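Hypothetical protein (Nostoc punctiforme, PDB 2O62) is of unknown function but pairs two calycin-like beta domains, a fold that in its relatives often encloses a small-molecule pocket. Local coordinates at residues 6-20 with 34-48. Numbering follows the deposited sequence. Where two conformers were deposited one is given.
Sequences WECFLQNLGVWEGSF and SSRLCLEGLNNNQTV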
loop_
_atom_site.group_PDB
_atom_site.type_symbol
_atom_site.label_atom_id
_atom_site.label_comp_id
_atom_site.label_asym_id
_atom_site.label_seq_id
_atom_site.Cartn_x
_atom_site.Cartn_y
_atom_site.Cartn_z
ATOM N N TRP A 6 -19.160 4.606 -0.884
ATOM C CA TRP A 6 -19.299 5.355 -2.120
ATOM C C TRP A 6 -18.820 6.790 -1.958
ATOM O O TRP A 6 -18.089 7.293 -2.806
ATOM C CB TRP A 6 -20.736 5.321 -2.577
ATOM C CG TRP A 6 -20.959 5.984 -3.930
ATOM C CD1 TRP A 6 -21.534 7.218 -4.166
ATOM C CD2 TRP A 6 -20.606 5.454 -5.200
ATOM N NE1 TRP A 6 -21.551 7.472 -5.512
ATOM C CE2 TRP A 6 -20.968 6.418 -6.170
ATOM C CE3 TRP A 6 -19.997 4.251 -5.624
ATOM C CZ2 TRP A 6 -20.747 6.219 -7.520
ATOM C CZ3 TRP A 6 -19.782 4.052 -6.959
ATOM C CH2 TRP A 6 -20.143 5.040 -7.903
ATOM N N GLU A 7 -19.202 7.427 -0.857
ATOM C CA GLU A 7 -18.763 8.782 -0.582
ATOM C C GLU A 7 -17.253 8.872 -0.419
ATOM O O GLU A 7 -16.648 9.842 -0.869
ATOM C CB GLU A 7 -19.487 9.325 0.635
ATOM C CG GLU A 7 -20.937 9.585 0.314
ATOM C CD GLU A 7 -21.860 9.597 1.538
ATOM O OE1 GLU A 7 -21.428 9.219 2.662
ATOM O OE2 GLU A 7 -23.045 9.977 1.357
ATOM N N CYS A 8 -16.652 7.873 0.227
ATOM C CA CYS A 8 -15.192 7.799 0.311
ATOM C C CYS A 8 -14.552 7.697 -1.059
ATOM O O CYS A 8 -13.561 8.369 -1.361
ATOM C CB CYS A 8 -14.751 6.608 1.142
ATOM S SG CYS A 8 -15.231 6.608 2.856
ATOM N N PHE A 9 -15.108 6.833 -1.894
ATOM C CA PHE A 9 -14.645 6.668 -3.257
ATOM C C PHE A 9 -14.669 8.011 -3.981
ATOM O O PHE A 9 -13.698 8.341 -4.632
ATOM C CB PHE A 9 -15.493 5.602 -3.947
ATOM C CG PHE A 9 -15.294 5.481 -5.440
ATOM C CD1 PHE A 9 -14.045 5.483 -6.011
ATOM C CD2 PHE A 9 -16.402 5.286 -6.248
ATOM C CE1 PHE A 9 -13.869 5.314 -7.373
ATOM C CE2 PHE A 9 -16.257 5.125 -7.621
ATOM C CZ PHE A 9 -14.980 5.137 -8.186
ATOM N N LEU A 10 -15.746 8.779 -3.834
ATOM C CA LEU A 10 -15.834 10.081 -4.481
ATOM C C LEU A 10 -14.753 11.088 -4.107
ATOM O O LEU A 10 -14.548 12.067 -4.834
ATOM C CB LEU A 10 -17.206 10.688 -4.216
ATOM C CG LEU A 10 -18.394 9.902 -4.754
ATOM C CD1 LEU A 10 -19.693 10.634 -4.402
ATOM C CD2 LEU A 10 -18.332 9.691 -6.259
ATOM N N GLN A 11 -14.060 10.877 -2.993
ATOM C CA GLN A 11 -12.889 11.685 -2.663
ATOM C C GLN A 11 -11.797 11.628 -3.722
ATOM O O GLN A 11 -10.897 12.486 -3.730
ATOM C CB GLN A 11 -12.295 11.290 -1.300
ATOM C CG GLN A 11 -13.213 11.589 -0.109
ATOM C CD GLN A 11 -13.569 13.066 -0.061
ATOM O OE1 GLN A 11 -14.693 13.451 -0.322
ATOM N NE2 GLN A 11 -12.585 13.896 0.179
ATOM N N ASN A 12 -11.812 10.593 -4.556
ATOM C CA ASN A 12 -10.844 10.431 -5.631
ATOM C C ASN A 12 -11.229 11.182 -6.939
ATOM O O ASN A 12 -10.495 11.116 -7.939
ATOM C CB ASN A 12 -10.671 8.942 -5.965
ATOM C CG ASN A 12 -9.938 8.177 -4.877
ATOM O OD1 ASN A 12 -8.758 8.193 -4.874
ATOM N ND2 ASN A 12 -10.657 7.541 -3.939
ATOM N N LEU A 13 -12.390 11.837 -7.001
ATOM C CA LEU A 13 -12.751 12.452 -8.265
ATOM C C LEU A 13 -11.670 13.495 -8.654
ATOM O O LEU A 13 -11.177 14.246 -7.799
ATOM C CB LEU A 13 -14.091 13.122 -8.204
ATOM C CG LEU A 13 -15.251 12.204 -7.974
ATOM C CD1 LEU A 13 -16.523 13.013 -8.036
ATOM C CD2 LEU A 13 -15.268 11.117 -9.034
ATOM N N GLY A 14 -11.360 13.557 -9.943
ATOM C CA GLY A 14 -10.387 14.522 -10.465
ATOM C C GLY A 14 -9.620 13.930 -11.629
ATOM O O GLY A 14 -9.971 12.867 -12.149
ATOM N N VAL A 15 -8.557 14.614 -12.033
ATOM C CA VAL A 15 -7.742 14.169 -13.148
ATOM C C VAL A 15 -6.351 13.887 -12.581
ATOM O O VAL A 15 -5.697 14.793 -12.105
ATOM C CB VAL A 15 -7.668 15.210 -14.260
ATOM C CG1 VAL A 15 -6.801 14.734 -15.390
ATOM C CG2 VAL A 15 -9.055 15.544 -14.768
ATOM N N TRP A 16 -5.976 12.615 -12.571
ATOM C CA TRP A 16 -4.751 12.159 -11.960
ATOM C C TRP A 16 -3.785 11.854 -13.093
ATOM O O TRP A 16 -4.003 10.936 -13.897
ATOM C CB TRP A 16 -4.995 10.927 -11.089
ATOM C CG TRP A 16 -5.880 11.179 -9.946
ATOM C CD1 TRP A 16 -7.209 10.849 -9.842
ATOM C CD2 TRP A 16 -5.545 11.862 -8.754
ATOM N NE1 TRP A 16 -7.699 11.243 -8.618
ATOM C CE2 TRP A 16 -6.710 11.879 -7.930
ATOM C CE3 TRP A 16 -4.357 12.417 -8.262
ATOM C CZ2 TRP A 16 -6.726 12.457 -6.667
ATOM C CZ3 TRP A 16 -4.372 13.000 -7.005
ATOM C CH2 TRP A 16 -5.548 13.006 -6.211
ATOM N N GLU A 17 -2.683 12.606 -13.117
ATOM C CA GLU A 17 -1.654 12.448 -14.122
ATOM C C GLU A 17 -0.398 11.853 -13.507
ATOM O O GLU A 17 -0.101 12.080 -12.352
ATOM C CB GLU A 17 -1.318 13.799 -14.717
ATOM C CG GLU A 17 -2.491 14.455 -15.412
ATOM C CD GLU A 17 -2.032 15.482 -16.396
ATOM O OE1 GLU A 17 -1.641 16.573 -15.926
ATOM O OE2 GLU A 17 -2.046 15.191 -17.624
ATOM N N GLY A 18 0.331 11.070 -14.275
ATOM C CA GLY A 18 1.582 10.556 -13.793
ATOM C C GLY A 18 2.078 9.417 -14.628
ATOM O O GLY A 18 2.217 9.549 -15.831
ATOM N N SER A 19 2.375 8.306 -13.966
ATOM C CA SER A 19 2.728 7.075 -14.673
ATOM C C SER A 19 2.401 5.815 -13.930
ATOM O O SER A 19 2.182 5.854 -12.713
ATOM C CB SER A 19 4.226 7.047 -14.973
ATOM O OG SER A 19 4.995 6.917 -13.815
ATOM N N PHE A 20 2.431 4.716 -14.686
ATOM C CA PHE A 20 2.380 3.355 -14.158
ATOM C C PHE A 20 3.734 2.745 -14.400
ATOM O O PHE A 20 4.139 2.628 -15.544
ATOM C CB PHE A 20 1.365 2.520 -14.934
ATOM C CG PHE A 20 -0.091 2.802 -14.592
ATOM C CD1 PHE A 20 -0.610 4.080 -14.654
ATOM C CD2 PHE A 20 -0.976 1.771 -14.322
ATOM C CE1 PHE A 20 -1.947 4.332 -14.370
ATOM C CE2 PHE A 20 -2.333 2.037 -14.060
ATOM C CZ PHE A 20 -2.800 3.292 -14.091
ATOM N N SER A 34 3.510 6.752 -19.216
ATOM C CA SER A 34 2.812 7.926 -18.748
ATOM C C SER A 34 1.289 7.730 -18.831
ATOM O O SER A 34 0.740 7.023 -19.714
ATOM C CB SER A 34 3.301 9.197 -19.491
ATOM O OG SER A 34 2.825 9.207 -20.835
ATOM N N SER A 35 0.613 8.343 -17.874
ATOM C CA SER A 35 -0.823 8.123 -17.674
ATOM C C SER A 35 -1.608 9.391 -17.301
ATOM O O SER A 35 -1.078 10.366 -16.731
ATOM C CB SER A 35 -1.020 7.044 -16.616
ATOM O OG SER A 35 -0.556 7.473 -15.350
ATOM N N ARG A 36 -2.883 9.375 -17.718
ATOM C CA ARG A 36 -3.880 10.360 -17.310
ATOM C C ARG A 36 -5.138 9.556 -16.996
ATOM O O ARG A 36 -5.622 8.795 -17.846
ATOM C CB ARG A 36 -4.165 11.371 -18.430
ATOM C CG ARG A 36 -4.933 12.609 -17.993
ATOM C CD ARG A 36 -4.907 13.736 -19.060
ATOM N NE ARG A 36 -5.870 14.809 -18.771
ATOM C CZ ARG A 36 -5.578 16.069 -18.427
ATOM N NH1 ARG A 36 -4.316 16.496 -18.315
ATOM N NH2 ARG A 36 -6.573 16.917 -18.202
ATOM N N LEU A 37 -5.634 9.706 -15.766
ATOM C CA LEU A 37 -6.777 8.949 -15.260
ATOM C C LEU A 37 -7.781 9.970 -14.811
ATOM O O LEU A 37 -7.572 10.699 -13.852
ATOM C CB LEU A 37 -6.377 8.037 -14.107
ATOM C CG LEU A 37 -7.380 6.972 -13.628
ATOM C CD1 LEU A 37 -6.612 5.933 -12.850
ATOM C CD2 LEU A 37 -8.409 7.490 -12.775
ATOM N N CYS A 38 -8.869 10.015 -15.536
ATOM C CA CYS A 38 -9.957 10.919 -15.178
ATOM C C CYS A 38 -11.066 10.133 -14.504
ATOM O O CYS A 38 -11.562 9.153 -15.013
ATOM C CB CYS A 38 -10.518 11.694 -16.367
ATOM S SG CYS A 38 -11.909 12.794 -15.930
ATOM N N LEU A 39 -11.410 10.574 -13.305
ATOM C CA LEU A 39 -12.553 10.039 -12.572
ATOM C C LEU A 39 -13.528 11.184 -12.450
ATOM O O LEU A 39 -13.271 12.202 -11.793
ATOM C CB LEU A 39 -12.201 9.546 -11.171
ATOM C CG LEU A 39 -11.404 8.261 -11.005
ATOM C CD1 LEU A 39 -11.009 8.070 -9.529
ATOM C CD2 LEU A 39 -12.252 7.058 -11.478
ATOM N N GLU A 40 -14.669 11.016 -13.077
ATOM C CA GLU A 40 -15.674 12.041 -13.054
ATOM C C GLU A 40 -17.007 11.469 -12.589
ATOM O O GLU A 40 -17.361 10.350 -12.926
ATOM C CB GLU A 40 -15.811 12.643 -14.434
ATOM C CG GLU A 40 -16.382 11.739 -15.498
ATOM C CD GLU A 40 -16.169 12.297 -16.913
ATOM O OE1 GLU A 40 -16.482 13.501 -17.118
ATOM O OE2 GLU A 40 -15.690 11.526 -17.801
ATOM N N GLY A 41 -17.753 12.258 -11.820
ATOM C CA GLY A 41 -19.062 11.848 -11.365
ATOM C C GLY A 41 -20.113 12.311 -12.336
ATOM O O GLY A 41 -20.010 13.417 -12.901
ATOM N N LEU A 42 -21.125 11.477 -12.532
ATOM C CA LEU A 42 -22.274 11.806 -13.369
ATOM C C LEU A 42 -23.537 11.543 -12.585
ATOM O O LEU A 42 -23.537 10.799 -11.598
ATOM C CB LEU A 42 -22.288 10.917 -14.626
ATOM C CG LEU A 42 -21.002 10.835 -15.467
ATOM C CD1 LEU A 42 -21.200 9.873 -16.659
ATOM C CD2 LEU A 42 -20.639 12.180 -15.959
ATOM N N ASN A 43 -24.625 12.111 -13.076
ATOM C CA ASN A 43 -25.947 11.921 -12.499
ATOM C C ASN A 43 -25.957 12.063 -10.989
ATOM O O ASN A 43 -26.248 11.125 -10.269
ATOM C CB ASN A 43 -26.559 10.574 -12.950
ATOM C CG ASN A 43 -26.727 10.504 -14.467
ATOM O OD1 ASN A 43 -26.112 9.659 -15.122
ATOM N ND2 ASN A 43 -27.499 11.436 -15.035
ATOM N N ASN A 44 -25.709 13.289 -10.541
ATOM C CA ASN A 44 -25.545 13.624 -9.119
ATOM C C ASN A 44 -24.657 12.637 -8.377
ATOM O O ASN A 44 -25.021 12.157 -7.284
ATOM C CB ASN A 44 -26.876 13.777 -8.398
ATOM C CG ASN A 44 -26.701 14.363 -6.995
ATOM O OD1 ASN A 44 -25.712 15.047 -6.716
ATOM N ND2 ASN A 44 -27.587 14.024 -6.103
ATOM N N ASN A 45 -23.516 12.345 -8.995
ATOM C CA ASN A 45 -22.480 11.422 -8.498
ATOM C C ASN A 45 -22.975 10.029 -8.178
ATOM O O ASN A 45 -22.430 9.350 -7.328
ATOM C CB ASN A 45 -21.713 11.979 -7.290
ATOM C CG ASN A 45 -20.889 13.204 -7.624
ATOM O OD1 ASN A 45 -20.434 13.387 -8.754
ATOM N ND2 ASN A 45 -20.685 14.051 -6.619
ATOM N N GLN A 46 -23.996 9.598 -8.877
ATOM C CA GLN A 46 -24.511 8.256 -8.714
ATOM C C GLN A 46 -23.777 7.269 -9.635
ATOM O O GLN A 46 -23.909 6.069 -9.467
ATOM C CB GLN A 46 -25.991 8.250 -9.038
ATOM C CG GLN A 46 -26.874 9.082 -8.062
ATOM C CD GLN A 46 -28.375 9.017 -8.414
ATOM O OE1 GLN A 46 -28.896 9.810 -9.222
ATOM N NE2 GLN A 46 -29.074 8.072 -7.792
ATOM N N THR A 47 -23.087 7.783 -10.649
ATOM C CA THR A 47 -22.257 6.984 -11.561
ATOM C C THR A 47 -20.894 7.642 -11.546
ATOM O O THR A 47 -20.833 8.873 -11.530
ATOM C CB THR A 47 -22.751 7.096 -13.014
ATOM O OG1 THR A 47 -24.058 6.521 -13.163
ATOM C CG2 THR A 47 -21.780 6.385 -13.982
ATOM N N VAL A 48 -19.801 6.867 -11.515
ATOM C CA VAL A 48 -18.467 7.415 -11.766
ATOM C C VAL A 48 -17.888 6.843 -13.068
ATOM O O VAL A 48 -17.840 5.613 -13.241
ATOM C CB VAL A 48 -17.490 7.134 -10.620
ATOM C CG1 VAL A 48 -16.109 7.548 -11.025
ATOM C CG2 VAL A 48 -17.872 7.920 -9.357
HETATM O O HOH W 1 -2.651 8.238 -13.881
#
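Gly14 to Gly18 pair antiparallel with Leu39 to Ser35 in the hairpin of strands 14-23 and 29-42, the short segment axes approaching to 4.1 Å. Backbone bonds join Gly14 with Leu39, Trp16 with Leu37 and Gly18 with Ser35 in both directions; between them Val15-Cys38 and Glu17-Arg36 form non-hydrogen-bonded pairs. Gly14 and Gly18 take conformations in which a side chain would press on the preceding carbonyl O.

On the sheet face of Val15 and Glu17, the extended Arg36 lies beside Glu17. In the conformers described here, its NH1 makes a salt bridge to Glu17 OE2 (2.7 Å), though its hydrogen bond is weak and the planes lie 81° apart, and Val15 CG1 covers one guanidinium face, 3.5 Å from Arg36 CZ. On the sheet face of Trp16 and Leu37, Ser35 OG donates to a water that donates to Trp16 O, and sits at the edge of the Phe20 ring, 3.5 Å from CD1. Trp16 NE1 donates to Asn12 O at 2.9 Å, and Arg104 adds a cation-pi contact. Leu39 CD1 meets Asn12 CB at 3.7 Å, and Leu13 CD2 touches both Leu39 and Val48.

Helix 5-10 packs on the turn end of the next hairpin, at Asn45 and Val48. With CG anti to the backbone N (chi1 -175°), Trp6 reaches the type I' turn, where NE1 donates in its ring plane to Asn45 O at 2.8 Å. Val48 CG2 meets Leu10 CD2 at 3.6 Å and also touches Phe9 and the Trp6 ring. An alanine at Trp6 would remove the indole, probably leaving Asn45 O without this mate and Val48 less covered. The contact thus joins helix to sheet in the N-terminal calycin-like domain through apolar packing and one directional bond, while the Glu17-Arg36 salt bridge lies on the Val15-Cys38 sheet face.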